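Local coordinates for protein glucose-6-phosphate isomerase (Chlamydia trachomatis D/UW-3/CX, PDB 6OTU) that catalyses the reversible isomerisation of glucose-6-phosphate to fructose-6-phosphate, at residues S210-G213 with T214-E217; A220-E223 with L224-A228; L349-C352 with G353-N357; G488-S491 with F492-E495; G500-L503 with A504-I508. All coordinates share one frame; numbering follows the deposited sequence.

Interaction 1. Residues S210-G213 with T214-E217; sequences SKSG and TTLE. With G6Q (glucose-6-phosphate), chain E.
The phosphate-binding loop of the sugar isomerase (SIS) fold holds this contact, where Ser212 reaches across to Thr214 and, with Ser210 and Thr215, surrounds the phosphate of glucose-6-phosphate. Ser212 OG receives the backbone N-H of Thr214 over 3.1 Å in a fairly straight bond (164°), and Thr214 OG1 adds a weak bond to the same hydroxyl oxygen. That oxygen in turn donates to O2P of the ligand at 3.0 Å. In Ser212 a chi1 of 62° sets OG between the backbone N and carbonyl carbon, from where it can meet the Thr214 N-H and the phosphate together. The loop links strand 204-209, in a parallel sheet, to helix 216-231, and its N-H groups do much of the anion binding: Ser212 N donates to O2P at 2.8 Å, nearly straight at 172°, and Lys211 N to O1P at 2.7 Å. Ser210 forms an ST motif, its OG accepting from Gly213 N while donating to O3P at 2.9 Å. Gly213 turns the chain with positive phi. Thr215, at the N-cap position, makes no capping bond with its side chain; OG1 donates to O3P at 2.5 Å and also meets Lys501 NZ. Each terminal phosphate oxygen is thus bound by the loop, O2P and O3P twice over. Lys211 sends its extended chain away from the phosphate, and its NZ bonds to the carbonyl oxygens of Asp264 and Ile266.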
loop_
_atom_site.group_PDB
_atom_site.type_symbol
_atom_site.label_atom_id
_atom_site.label_comp_id
_atom_site.label_asym_id
_atom_site.label_seq_id
_atom_site.Cartn_x
_atom_site.Cartn_y
_atom_site.Cartn_z
ATOM N N SER A 210 10.018 13.390 17.275
ATOM C CA SER A 210 8.656 13.898 17.437
ATOM C C SER A 210 8.729 15.417 17.414
ATOM O O SER A 210 9.303 16.012 18.329
ATOM C CB SER A 210 8.038 13.398 18.739
ATOM O OG SER A 210 6.966 14.231 19.145
ATOM N N LYS A 211 8.148 16.034 16.379
ATOM C CA LYS A 211 8.200 17.489 16.240
ATOM C C LYS A 211 7.582 18.173 17.455
ATOM O O LYS A 211 8.243 18.965 18.141
ATOM C CB LYS A 211 7.497 17.923 14.945
ATOM C CG LYS A 211 7.392 19.441 14.753
ATOM C CD LYS A 211 6.911 19.842 13.347
ATOM C CE LYS A 211 6.528 21.321 13.282
ATOM N NZ LYS A 211 5.967 21.719 11.963
ATOM N N SER A 212 6.317 17.855 17.756
ATOM C CA SER A 212 5.657 18.451 18.916
ATOM C C SER A 212 6.340 18.082 20.222
ATOM O O SER A 212 6.338 18.881 21.167
ATOM C CB SER A 212 4.198 18.005 18.981
ATOM O OG SER A 212 4.102 16.598 19.141
ATOM N N GLY A 213 6.890 16.871 20.312
ATOM C CA GLY A 213 7.327 16.311 21.575
ATOM C C GLY A 213 6.224 15.762 22.453
ATOM O O GLY A 213 6.495 15.429 23.613
ATOM N N THR A 214 4.984 15.645 21.947
ATOM C CA THR A 214 3.857 15.246 22.789
ATOM C C THR A 214 2.957 14.159 22.183
ATOM O O THR A 214 1.944 13.805 22.798
ATOM C CB THR A 214 3.006 16.472 23.139
ATOM O OG1 THR A 214 2.655 17.166 21.937
ATOM C CG2 THR A 214 3.785 17.426 24.038
ATOM N N THR A 215 3.279 13.628 21.005
ATOM C CA THR A 215 2.441 12.607 20.387
ATOM C C THR A 215 2.426 11.324 21.224
ATOM O O THR A 215 3.461 10.873 21.718
ATOM C CB THR A 215 2.937 12.321 18.978
ATOM O OG1 THR A 215 3.164 13.563 18.299
ATOM C CG2 THR A 215 1.907 11.499 18.207
ATOM N N LEU A 216 1.236 10.740 21.394
ATOM C CA LEU A 216 1.103 9.575 22.270
ATOM C C LEU A 216 2.057 8.439 21.892
ATOM O O LEU A 216 2.685 7.830 22.768
ATOM C CB LEU A 216 -0.337 9.071 22.249
ATOM C CG LEU A 216 -0.550 7.688 22.868
ATOM C CD1 LEU A 216 -0.208 7.729 24.344
ATOM C CD2 LEU A 216 -1.981 7.185 22.640
ATOM N N GLU A 217 2.186 8.142 20.583
ATOM C CA GLU A 217 2.906 6.942 20.165
ATOM C C GLU A 217 4.398 7.011 20.480
ATOM O O GLU A 217 4.909 6.112 21.170
ATOM C CB GLU A 217 2.643 6.663 18.682
ATOM C CG GLU A 217 1.248 6.189 18.382
ATOM C CD GLU A 217 0.309 7.325 18.006
ATOM O OE1 GLU A 217 -0.621 7.076 17.205
ATOM O OE2 GLU A 217 0.481 8.460 18.515
HETATM C C1 G6Q E . 2.819 15.382 9.373
HETATM C C2 G6Q E . 1.641 15.104 10.311
HETATM C C3 G6Q E . 1.813 13.851 11.162
HETATM C C4 G6Q E . 2.884 13.979 12.252
HETATM C C5 G6Q E . 2.770 12.852 13.279
HETATM C C6 G6Q E . 3.918 12.845 14.259
HETATM O O1 G6Q E . 2.856 16.403 8.771
HETATM O O2 G6Q E . 1.395 16.220 11.159
HETATM O O3 G6Q E . 2.128 12.736 10.324
HETATM O O4 G6Q E . 4.185 13.944 11.671
HETATM O O5 G6Q E . 1.520 12.973 13.965
HETATM O O6 G6Q E . 3.965 14.150 14.898
HETATM P P G6Q E . 5.218 14.530 15.847
HETATM O O1P G6Q E . 6.452 14.521 14.961
HETATM O O2P G6Q E . 4.880 15.920 16.371
HETATM O O3P G6Q E . 5.275 13.483 16.941
#

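Interaction 2. Residues A220-E223 with L224-A228; sequences ANEE and LFRQA
Glu222 and Arg226 form an i to i+4 salt bridge on helix 216-231, the helix of the beta-alpha-beta unit that joins strands 204-209 and 240-245. The two side chains run side by side in the same direction. Glu222 is extended, its CG anti to the backbone N (chi1 170°), which carries the carboxylate along the helix to its partner. Arg226 turns at chi2 so that the NE edge of the guanidinium faces Glu222. Both donors converge on one oxygen: NH2 meets Glu222 OE2 at 2.9 Å and NE meets the same OE2 at 3.0 Å. The oxygen lies close to the guanidinium plane, although the carboxylate is itself turned 38° from that plane. Arg226 NH2 has a second acceptor in the carbonyl of Arg255, and Phe240 makes a cation-pi contact with the guanidinium, so its rotation is well restrained.

One residue on, Gln227 N donates to Glu223 O, while the two side chains approach without a polar bond. Glu223 bends at chi2 and brings OE2 to 3.6 Å from Gln227 CG, beside CG and the amide carbon CD, with carboxylate and amide planes 50° apart. On another flank of the helix Phe225 packs against Val153 and Ile155 of the sheet and Leu196 of helix 189-196, while Asn221 ND2 is taken by the carbonyl of Asn186. Leu224 touches both Ala192 of helix 189-196 and Cys415 of the second subunit. The Phe225 ring presents its edge to the backbone of the preceding turn, CD1 lying 3.5 Å from Asn221 O.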
loop_
_atom_site.group_PDB
_atom_site.type_symbol
_atom_site.label_atom_id
_atom_site.label_comp_id
_atom_site.label_asym_id
_atom_site.label_seq_id
_atom_site.Cartn_x
_atom_site.Cartn_y
_atom_site.Cartn_z
ATOM N N ALA A 220 4.719 6.747 24.361
ATOM C CA ALA A 220 4.538 5.411 24.908
ATOM C C ALA A 220 5.687 4.504 24.495
ATOM O O ALA A 220 6.176 3.703 25.299
ATOM C CB ALA A 220 3.194 4.831 24.472
ATOM N N ASN A 221 6.156 4.633 23.254
ATOM C CA ASN A 221 7.213 3.739 22.794
ATOM C C ASN A 221 8.541 4.054 23.475
ATOM O O ASN A 221 9.245 3.135 23.921
ATOM C CB ASN A 221 7.326 3.803 21.273
ATOM C CG ASN A 221 6.304 2.920 20.593
ATOM O OD1 ASN A 221 6.135 1.762 20.967
ATOM N ND2 ASN A 221 5.598 3.462 19.609
ATOM N N GLU A 222 8.894 5.345 23.576
ATOM C CA GLU A 222 10.113 5.722 24.292
ATOM C C GLU A 222 10.105 5.170 25.713
ATOM O O GLU A 222 11.115 4.628 26.182
ATOM C CB GLU A 222 10.288 7.247 24.318
ATOM C CG GLU A 222 11.420 7.687 25.254
ATOM C CD GLU A 222 11.664 9.201 25.313
ATOM O OE1 GLU A 222 10.864 9.995 24.770
ATOM O OE2 GLU A 222 12.689 9.591 25.910
ATOM N N GLU A 223 8.970 5.285 26.408
ATOM C CA GLU A 223 8.887 4.756 27.766
ATOM C C GLU A 223 9.081 3.242 27.774
ATOM O O GLU A 223 9.787 2.713 28.637
ATOM C CB GLU A 223 7.559 5.156 28.412
ATOM C CG GLU A 223 7.375 4.662 29.843
ATOM C CD GLU A 223 8.448 5.167 30.802
ATOM O OE1 GLU A 223 9.039 6.238 30.531
ATOM O OE2 GLU A 223 8.693 4.485 31.830
ATOM N N LEU A 224 8.508 2.535 26.789
ATOM C CA LEU A 224 8.737 1.094 26.672
ATOM C C LEU A 224 10.217 0.770 26.510
ATOM O O LEU A 224 10.706 -0.228 27.048
ATOM C CB LEU A 224 7.953 0.522 25.491
ATOM C CG LEU A 224 6.609 -0.138 25.785
ATOM C CD1 LEU A 224 6.048 -0.698 24.502
ATOM C CD2 LEU A 224 6.740 -1.228 26.833
ATOM N N PHE A 225 10.945 1.582 25.750
ATOM C CA PHE A 225 12.359 1.287 25.545
ATOM C C PHE A 225 13.187 1.671 26.764
ATOM O O PHE A 225 14.120 0.945 27.130
ATOM C CB PHE A 225 12.860 1.999 24.292
ATOM C CG PHE A 225 12.723 1.172 23.037
ATOM C CD1 PHE A 225 11.471 0.907 22.494
ATOM C CD2 PHE A 225 13.844 0.647 22.406
ATOM C CE1 PHE A 225 11.337 0.131 21.332
ATOM C CE2 PHE A 225 13.715 -0.133 21.250
ATOM C CZ PHE A 225 12.453 -0.386 20.716
ATOM N N ARG A 226 12.839 2.797 27.414
ATOM C CA ARG A 226 13.534 3.198 28.633
ATOM C C ARG A 226 13.462 2.103 29.680
ATOM O O ARG A 226 14.455 1.829 30.357
ATOM C CB ARG A 226 12.956 4.503 29.199
ATOM C CG ARG A 226 13.154 5.727 28.314
ATOM C CD ARG A 226 13.698 6.936 29.064
ATOM N NE ARG A 226 13.994 8.028 28.131
ATOM C CZ ARG A 226 15.106 8.762 28.149
ATOM N NH1 ARG A 226 16.049 8.537 29.067
ATOM N NH2 ARG A 226 15.273 9.729 27.249
ATOM N N GLN A 227 12.296 1.459 29.817
ATOM C CA GLN A 227 12.139 0.381 30.788
ATOM C C GLN A 227 12.991 -0.822 30.420
ATOM O O GLN A 227 13.555 -1.478 31.303
ATOM C CB GLN A 227 10.671 -0.023 30.908
ATOM C CG GLN A 227 9.748 1.150 31.161
ATOM C CD GLN A 227 8.744 0.903 32.255
ATOM O OE1 GLN A 227 7.540 0.811 32.002
ATOM N NE2 GLN A 227 9.229 0.805 33.488
ATOM N N ALA A 228 13.100 -1.124 29.122
ATOM C CA ALA A 228 13.897 -2.271 28.703
ATOM C C ALA A 228 15.373 -2.064 29.038
ATOM O O ALA A 228 16.033 -2.993 29.522
ATOM C CB ALA A 228 13.689 -2.546 27.207
#

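Interaction 3. Residues L349-C352 with G353-N357; sequences LQQC and GMESN. With G6Q (glucose-6-phosphate), chain E.
Cys352 O is gripped by two donors of Ser356, a short bond of 2.6 Å from the hydroxyl OG and a weak one from the backbone N. The hydroxyl reaches back one turn because chi1 of -65° sets OG beside its own backbone N, within reach of Cys352 O, and it comes in nearly in line with the C=O bond. Ser356 OG also bonds to Arg269 NE. On a second side of the helix Gln351 and Glu355 are both extended with CG anti to the backbone N, which lays the chains alongside each other. Their flat ends are 20° from parallel. Gln351 NE2 donates to Glu355 OE2 at 3.1 Å, arriving from above the carboxylate plane. The same nitrogen makes a weak bond to O3 of glucose-6-phosphate at 2.9 Å. Helix 345-357 belongs to the beta-alpha-beta unit between strands 332-337 and 375-377, and its Gln351-Glu355 face lines the active site. Glu355, probably the proton donor, presents its other oxygen to the substrate, OE1 standing 3.0 Å from C2 of the sugar chain. The Gln351 amide helps to hold OE2 while OE1 faces the carbon skeleton. Away from the pocket, Met354 SD lies across Gln350 CG at 3.9 Å, and both residues pack on Trp377 of the second subunit. Gln350 NE2 bonds to the carbonyl of Ile376.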
loop_
_atom_site.group_PDB
_atom_site.type_symbol
_atom_site.label_atom_id
_atom_site.label_comp_id
_atom_site.label_asym_id
_atom_site.label_seq_id
_atom_site.Cartn_x
_atom_site.Cartn_y
_atom_site.Cartn_z
ATOM N N LEU A 349 4.618 8.825 -0.236
ATOM C CA LEU A 349 3.912 9.718 -1.151
ATOM C C LEU A 349 2.435 9.794 -0.791
ATOM O O LEU A 349 1.824 10.871 -0.828
ATOM C CB LEU A 349 4.074 9.228 -2.589
ATOM C CG LEU A 349 5.486 9.199 -3.158
ATOM C CD1 LEU A 349 5.487 8.707 -4.603
ATOM C CD2 LEU A 349 6.082 10.598 -3.051
ATOM N N GLN A 350 1.843 8.645 -0.463
ATOM C CA GLN A 350 0.436 8.602 -0.087
ATOM C C GLN A 350 0.152 9.527 1.096
ATOM O O GLN A 350 -0.862 10.239 1.105
ATOM C CB GLN A 350 0.058 7.154 0.218
ATOM C CG GLN A 350 -1.305 6.910 0.796
ATOM C CD GLN A 350 -1.475 5.434 1.110
ATOM O OE1 GLN A 350 -0.910 4.946 2.083
ATOM N NE2 GLN A 350 -2.200 4.703 0.255
ATOM N N GLN A 351 1.043 9.553 2.096
ATOM C CA GLN A 351 0.870 10.506 3.190
ATOM C C GLN A 351 1.057 11.938 2.703
ATOM O O GLN A 351 0.263 12.832 3.020
ATOM C CB GLN A 351 1.851 10.225 4.326
ATOM C CG GLN A 351 1.973 11.443 5.253
ATOM C CD GLN A 351 2.746 11.182 6.523
ATOM O OE1 GLN A 351 3.770 10.502 6.508
ATOM N NE2 GLN A 351 2.260 11.731 7.641
ATOM N N CYS A 352 2.103 12.167 1.914
ATOM C CA CYS A 352 2.487 13.532 1.600
ATOM C C CYS A 352 1.437 14.199 0.720
ATOM O O CYS A 352 1.075 15.360 0.942
ATOM C CB CYS A 352 3.865 13.526 0.945
ATOM S SG CYS A 352 4.507 15.207 0.564
ATOM N N GLY A 353 0.889 13.457 -0.241
ATOM C CA GLY A 353 -0.147 13.968 -1.122
ATOM C C GLY A 353 -1.527 14.024 -0.496
ATOM O O GLY A 353 -2.195 15.052 -0.587
ATOM N N MET A 354 -1.967 12.937 0.150
ATOM C CA MET A 354 -3.326 12.903 0.694
ATOM C C MET A 354 -3.457 13.732 1.967
ATOM O O MET A 354 -4.516 14.324 2.219
ATOM C CB MET A 354 -3.757 11.464 0.957
ATOM C CG MET A 354 -3.798 10.630 -0.321
ATOM S SD MET A 354 -4.441 8.974 -0.072
ATOM C CE MET A 354 -6.162 9.337 0.201
ATOM N N GLU A 355 -2.423 13.762 2.810
ATOM C CA GLU A 355 -2.508 14.617 3.991
ATOM C C GLU A 355 -2.413 16.098 3.617
ATOM O O GLU A 355 -3.081 16.944 4.229
ATOM C CB GLU A 355 -1.423 14.245 5.000
ATOM C CG GLU A 355 -1.797 14.586 6.418
ATOM C CD GLU A 355 -0.617 14.567 7.331
ATOM O OE1 GLU A 355 -0.784 14.953 8.496
ATOM O OE2 GLU A 355 0.482 14.171 6.887
ATOM N N SER A 356 -1.591 16.434 2.618
ATOM C CA SER A 356 -1.487 17.831 2.201
ATOM C C SER A 356 -2.765 18.297 1.522
ATOM O O SER A 356 -3.322 19.342 1.868
ATOM C CB SER A 356 -0.301 18.030 1.253
ATOM O OG SER A 356 0.934 17.778 1.894
ATOM N N ASN A 357 -3.253 17.532 0.553
ATOM C CA ASN A 357 -4.284 18.038 -0.336
ATOM C C ASN A 357 -5.630 17.378 -0.102
ATOM O O ASN A 357 -6.576 17.633 -0.858
ATOM C CB ASN A 357 -3.809 17.910 -1.789
ATOM C CG ASN A 357 -2.602 18.805 -2.061
ATOM O OD1 ASN A 357 -2.463 19.847 -1.417
ATOM N ND2 ASN A 357 -1.722 18.409 -2.989
HETATM C C1 G6Q E . 2.819 15.382 9.373
HETATM C C2 G6Q E . 1.641 15.104 10.311
HETATM C C3 G6Q E . 1.813 13.851 11.162
HETATM C C4 G6Q E . 2.884 13.979 12.252
HETATM C C5 G6Q E . 2.770 12.852 13.279
HETATM C C6 G6Q E . 3.918 12.845 14.259
HETATM O O1 G6Q E . 2.856 16.403 8.771
HETATM O O2 G6Q E . 1.395 16.220 11.159
HETATM O O3 G6Q E . 2.128 12.736 10.324
HETATM O O4 G6Q E . 4.185 13.944 11.671
HETATM O O5 G6Q E . 1.520 12.973 13.965
HETATM O O6 G6Q E . 3.965 14.150 14.898
HETATM P P G6Q E . 5.218 14.530 15.847
HETATM O O1P G6Q E . 6.452 14.521 14.961
HETATM O O2P G6Q E . 4.880 15.920 16.371
HETATM O O3P G6Q E . 5.275 13.483 16.941
#

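Interaction 4. Residues G488-S491 with F492-E495; sequences GINS and FDQE
Asn490 OD1 accepts the backbone N-H of Phe492, an Asx turn in the loop that carries the chain from helix 466-487 to helix 495-511 along the rim of the substrate pocket. The bond measures 3.0 Å and is fairly straight at the hydrogen, but the donor stands above the amide's carbonyl plane, 53° out of it. Asn490 CG is anti to the backbone N, which directs the amide forward along the chain toward the residues that follow.

A second polar approach is between Asn490 and Asp493. Their side chains pass at a slant, with amide and carboxylate planes 29° apart, and ND2 sits 3.2 Å from Asp493 CG, close to both carboxylate oxygens. These polar groups are buried, and partners from outside satisfy them: Asn94 OD1 receives Asn490 ND2, while Asp493 OD1 forms a salt bridge with Lys359 and OD2 bonds to Asn447 of the second subunit. The carboxylate thereby joins the loop to its own chain and to the neighbouring one. Ser491 OG is turned to Asn357 OD1, at the end of helix 345-357, and Gln494 OE1 accepts from Arg269 NH1 while its side chain touches the ligand.

The nonpolar part consists of neighbours in sequence. The Phe492 ring lies over Ser491 CB in a CH-pi contact. Ser491 CB stands 3.8 Å from the ring centroid, only 5° off the ring normal.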
loop_
_atom_site.group_PDB
_atom_site.type_symbol
_atom_site.label_atom_id
_atom_site.label_comp_id
_atom_site.label_asym_id
_atom_site.label_seq_id
_atom_site.Cartn_x
_atom_site.Cartn_y
_atom_site.Cartn_z
ATOM N N GLY A 488 -5.924 26.105 -4.829
ATOM C CA GLY A 488 -6.153 27.188 -3.890
ATOM C C GLY A 488 -6.480 26.744 -2.479
ATOM O O GLY A 488 -7.183 27.458 -1.762
ATOM N N ILE A 489 -5.984 25.587 -2.060
ATOM C CA ILE A 489 -6.226 25.065 -0.732
ATOM C C ILE A 489 -4.964 25.254 0.098
ATOM O O ILE A 489 -3.913 25.633 -0.412
ATOM C CB ILE A 489 -6.646 23.572 -0.776
ATOM C CG1 ILE A 489 -5.514 22.748 -1.403
ATOM C CG2 ILE A 489 -7.924 23.413 -1.557
ATOM C CD1 ILE A 489 -5.703 21.238 -1.351
ATOM N N ASN A 490 -5.059 24.989 1.401
ATOM C CA ASN A 490 -3.887 25.044 2.276
ATOM C C ASN A 490 -3.300 23.640 2.368
ATOM O O ASN A 490 -3.823 22.769 3.076
ATOM C CB ASN A 490 -4.235 25.613 3.648
ATOM C CG ASN A 490 -3.026 25.642 4.599
ATOM O OD1 ASN A 490 -1.894 25.389 4.187
ATOM N ND2 ASN A 490 -3.275 25.942 5.886
ATOM N N SER A 491 -2.199 23.423 1.646
ATOM C CA SER A 491 -1.562 22.111 1.630
ATOM C C SER A 491 -0.805 21.789 2.913
ATOM O O SER A 491 -0.298 20.676 3.028
ATOM C CB SER A 491 -0.578 22.009 0.455
ATOM O OG SER A 491 -1.201 22.202 -0.804
ATOM N N PHE A 492 -0.675 22.712 3.866
ATOM C CA PHE A 492 0.382 22.574 4.853
ATOM C C PHE A 492 -0.103 22.461 6.287
ATOM O O PHE A 492 0.733 22.423 7.198
ATOM C CB PHE A 492 1.380 23.738 4.704
ATOM C CG PHE A 492 1.874 23.908 3.294
ATOM C CD1 PHE A 492 2.709 22.943 2.713
ATOM C CD2 PHE A 492 1.467 24.994 2.525
ATOM C CE1 PHE A 492 3.151 23.077 1.395
ATOM C CE2 PHE A 492 1.896 25.132 1.198
ATOM C CZ PHE A 492 2.739 24.173 0.630
ATOM N N ASP A 493 -1.409 22.377 6.526
ATOM C CA ASP A 493 -1.905 21.987 7.841
ATOM C C ASP A 493 -2.630 20.642 7.737
ATOM O O ASP A 493 -2.629 19.980 6.688
ATOM C CB ASP A 493 -2.781 23.095 8.457
ATOM C CG ASP A 493 -4.016 23.408 7.628
ATOM O OD1 ASP A 493 -4.168 22.828 6.518
ATOM O OD2 ASP A 493 -4.824 24.249 8.097
ATOM N N GLN A 494 -3.237 20.218 8.846
ATOM C CA GLN A 494 -3.790 18.869 8.903
ATOM C C GLN A 494 -4.772 18.747 10.062
ATOM O O GLN A 494 -4.545 18.006 11.022
ATOM C CB GLN A 494 -2.664 17.827 8.990
ATOM C CG GLN A 494 -1.636 18.009 10.112
ATOM C CD GLN A 494 -0.624 19.108 9.868
ATOM O OE1 GLN A 494 -0.044 19.219 8.789
ATOM N NE2 GLN A 494 -0.410 19.946 10.883
ATOM N N GLU A 495 -5.877 19.485 9.983
ATOM C CA GLU A 495 -6.836 19.482 11.080
ATOM C C GLU A 495 -7.463 18.107 11.299
ATOM O O GLU A 495 -7.924 17.823 12.412
ATOM C CB GLU A 495 -7.903 20.537 10.823
ATOM C CG GLU A 495 -7.382 21.952 11.013
ATOM C CD GLU A 495 -6.872 22.217 12.429
ATOM O OE1 GLU A 495 -7.503 21.737 13.408
ATOM O OE2 GLU A 495 -5.825 22.893 12.558
#

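Interaction 5. Residues G500-L503 with A504-I508; sequences GKEL and ATQII. With G6Q (glucose-6-phosphate), chain E.
Lys501 meets glucose-6-phosphate through NZ, while its backbone carbonyl is bound by Thr505, one turn further along helix 495-511. NZ makes two weak bonds to the ligand, to O5 at 3.0 Å and to the ester oxygen O6 at 3.2 Å, and a hydrogen bond to Thr215 OG1 in the phosphate loop. CE comes equally near to O5. The reach depends on a chain extended beyond CG, with CG anti to the carbonyl carbon (chi1 -56°), which carries NZ from the helix into the pocket.

Behind the lysine, the helix backbone fixes its position. Thr505 N donates to Lys501 O at 3.1 Å, and Thr505 OG1 adds a weak bond to the same oxygen. The Gly500 carbonyl receives Ala504 N at 3.0 Å, so the overlapping turns starting at Gly500 and Lys501 are closed by regular i to i+4 bonds.

Farther out, on the exposed side, Glu502 and Gln506 meet at an angle, carboxylate and amide planes 78° apart, with OE2 3.0 Å from Gln506 NE2. Leu503, Ala504 and Ile507 face the second subunit, packing on its Ala436, Asn429 and Ala428 respectively, and Lys501 itself touches that subunit's His386, probably also in the active site.

Lys501 is probably an active-site residue. Its donor contacts with O5 and O6, and with Thr215 OG1 alongside, imply that NZ is placed to act on the O5 end of the open sugar chain, beside the phosphate ester.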
loop_
_atom_site.group_PDB
_atom_site.type_symbol
_atom_site.label_atom_id
_atom_site.label_comp_id
_atom_site.label_asym_id
_atom_site.label_seq_id
_atom_site.Cartn_x
_atom_site.Cartn_y
_atom_site.Cartn_z
ATOM N N GLY A 500 -7.385 13.426 15.178
ATOM C CA GLY A 500 -6.970 12.101 15.608
ATOM C C GLY A 500 -6.225 12.134 16.930
ATOM O O GLY A 500 -6.510 11.351 17.842
ATOM N N LYS A 501 -5.264 13.052 17.057
ATOM C CA LYS A 501 -4.543 13.166 18.317
ATOM C C LYS A 501 -5.466 13.594 19.449
ATOM O O LYS A 501 -5.296 13.143 20.589
ATOM C CB LYS A 501 -3.376 14.139 18.173
ATOM C CG LYS A 501 -2.422 13.770 17.051
ATOM C CD LYS A 501 -1.151 14.563 17.166
ATOM C CE LYS A 501 -0.199 14.147 16.099
ATOM N NZ LYS A 501 1.153 14.702 16.347
ATOM N N GLU A 502 -6.470 14.423 19.158
ATOM C CA GLU A 502 -7.408 14.812 20.210
ATOM C C GLU A 502 -8.290 13.637 20.640
ATOM O O GLU A 502 -8.537 13.453 21.833
ATOM C CB GLU A 502 -8.259 15.991 19.752
ATOM C CG GLU A 502 -9.395 16.290 20.700
ATOM C CD GLU A 502 -10.412 17.257 20.130
ATOM O OE1 GLU A 502 -10.078 17.994 19.169
ATOM O OE2 GLU A 502 -11.548 17.281 20.661
ATOM N N LEU A 503 -8.771 12.834 19.688
ATOM C CA LEU A 503 -9.491 11.607 20.039
ATOM C C LEU A 503 -8.642 10.693 20.916
ATOM O O LEU A 503 -9.159 10.052 21.842
ATOM C CB LEU A 503 -9.913 10.854 18.770
ATOM C CG LEU A 503 -10.968 11.561 17.909
ATOM C CD1 LEU A 503 -11.133 10.886 16.540
ATOM C CD2 LEU A 503 -12.295 11.646 18.667
ATOM N N ALA A 504 -7.337 10.603 20.623
ATOM C CA ALA A 504 -6.443 9.761 21.414
ATOM C C ALA A 504 -6.342 10.254 22.852
ATOM O O ALA A 504 -6.359 9.444 23.787
ATOM C CB ALA A 504 -5.053 9.702 20.776
ATOM N N THR A 505 -6.221 11.573 23.044
ATOM C CA THR A 505 -6.226 12.139 24.392
ATOM C C THR A 505 -7.515 11.800 25.127
ATOM O O THR A 505 -7.491 11.472 26.316
ATOM C CB THR A 505 -6.046 13.653 24.324
ATOM O OG1 THR A 505 -4.744 13.945 23.816
ATOM C CG2 THR A 505 -6.224 14.291 25.703
ATOM N N GLN A 506 -8.652 11.850 24.430
ATOM C CA GLN A 506 -9.937 11.683 25.100
ATOM C C GLN A 506 -10.217 10.218 25.423
ATOM O O GLN A 506 -10.762 9.915 26.492
ATOM C CB GLN A 506 -11.048 12.295 24.248
ATOM C CG GLN A 506 -10.811 13.783 23.982
ATOM C CD GLN A 506 -11.870 14.424 23.108
ATOM O OE1 GLN A 506 -12.583 13.743 22.369
ATOM N NE2 GLN A 506 -11.965 15.749 23.177
ATOM N N ILE A 507 -9.850 9.291 24.528
ATOM C CA ILE A 507 -10.085 7.884 24.844
ATOM C C ILE A 507 -9.182 7.433 25.989
ATOM O O ILE A 507 -9.541 6.524 26.751
ATOM C CB ILE A 507 -9.913 7.001 23.594
ATOM C CG1 ILE A 507 -8.511 7.145 22.994
ATOM C CG2 ILE A 507 -10.979 7.331 22.576
ATOM C CD1 ILE A 507 -7.506 6.106 23.496
ATOM N N ILE A 508 -8.002 8.051 26.124
ATOM C CA ILE A 508 -7.159 7.828 27.297
ATOM C C ILE A 508 -7.890 8.260 28.565
ATOM O O ILE A 508 -7.993 7.498 29.537
ATOM C CB ILE A 508 -5.816 8.570 27.142
ATOM C CG1 ILE A 508 -4.862 7.772 26.247
ATOM C CG2 ILE A 508 -5.206 8.853 28.505
ATOM C CD1 ILE A 508 -3.729 8.577 25.713
HETATM C C1 G6Q E . 2.819 15.382 9.373
HETATM C C2 G6Q E . 1.641 15.104 10.311
HETATM C C3 G6Q E . 1.813 13.851 11.162
HETATM C C4 G6Q E . 2.884 13.979 12.252
HETATM C C5 G6Q E . 2.770 12.852 13.279
HETATM C C6 G6Q E . 3.918 12.845 14.259
HETATM O O1 G6Q E . 2.856 16.403 8.771
HETATM O O2 G6Q E . 1.395 16.220 11.159
HETATM O O3 G6Q E . 2.128 12.736 10.324
HETATM O O4 G6Q E . 4.185 13.944 11.671
HETATM O O5 G6Q E . 1.520 12.973 13.965
HETATM O O6 G6Q E . 3.965 14.150 14.898
HETATM P P G6Q E . 5.218 14.530 15.847
HETATM O O1P G6Q E . 6.452 14.521 14.961
HETATM O O2P G6Q E . 4.880 15.920 16.371
HETATM O O3P G6Q E . 5.275 13.483 16.941
#

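How the interactions relate
Interactions 1, 3 and 5 all touch glucose-6-phosphate, but from different parts of the fold: a loop after a strand binds the phosphate, a buried helix near the centre of the chain faces the carbon skeleton, and a partly exposed helix sends in a lysine. Interactions 2, 3 and 4 are buried, 1 and 5 only partly. Interaction 1 touches 5, and 3 touches 4, through side-chain hydrogen bonds. Interaction 2 continues the helix that interaction 1 begins, but away from the active site, and its chemistry is a salt bridge. Where the helices repeat i to i+4 bonds, the loop of interaction 4 relies on side-chain-to-backbone bonding. All five reach the second subunit.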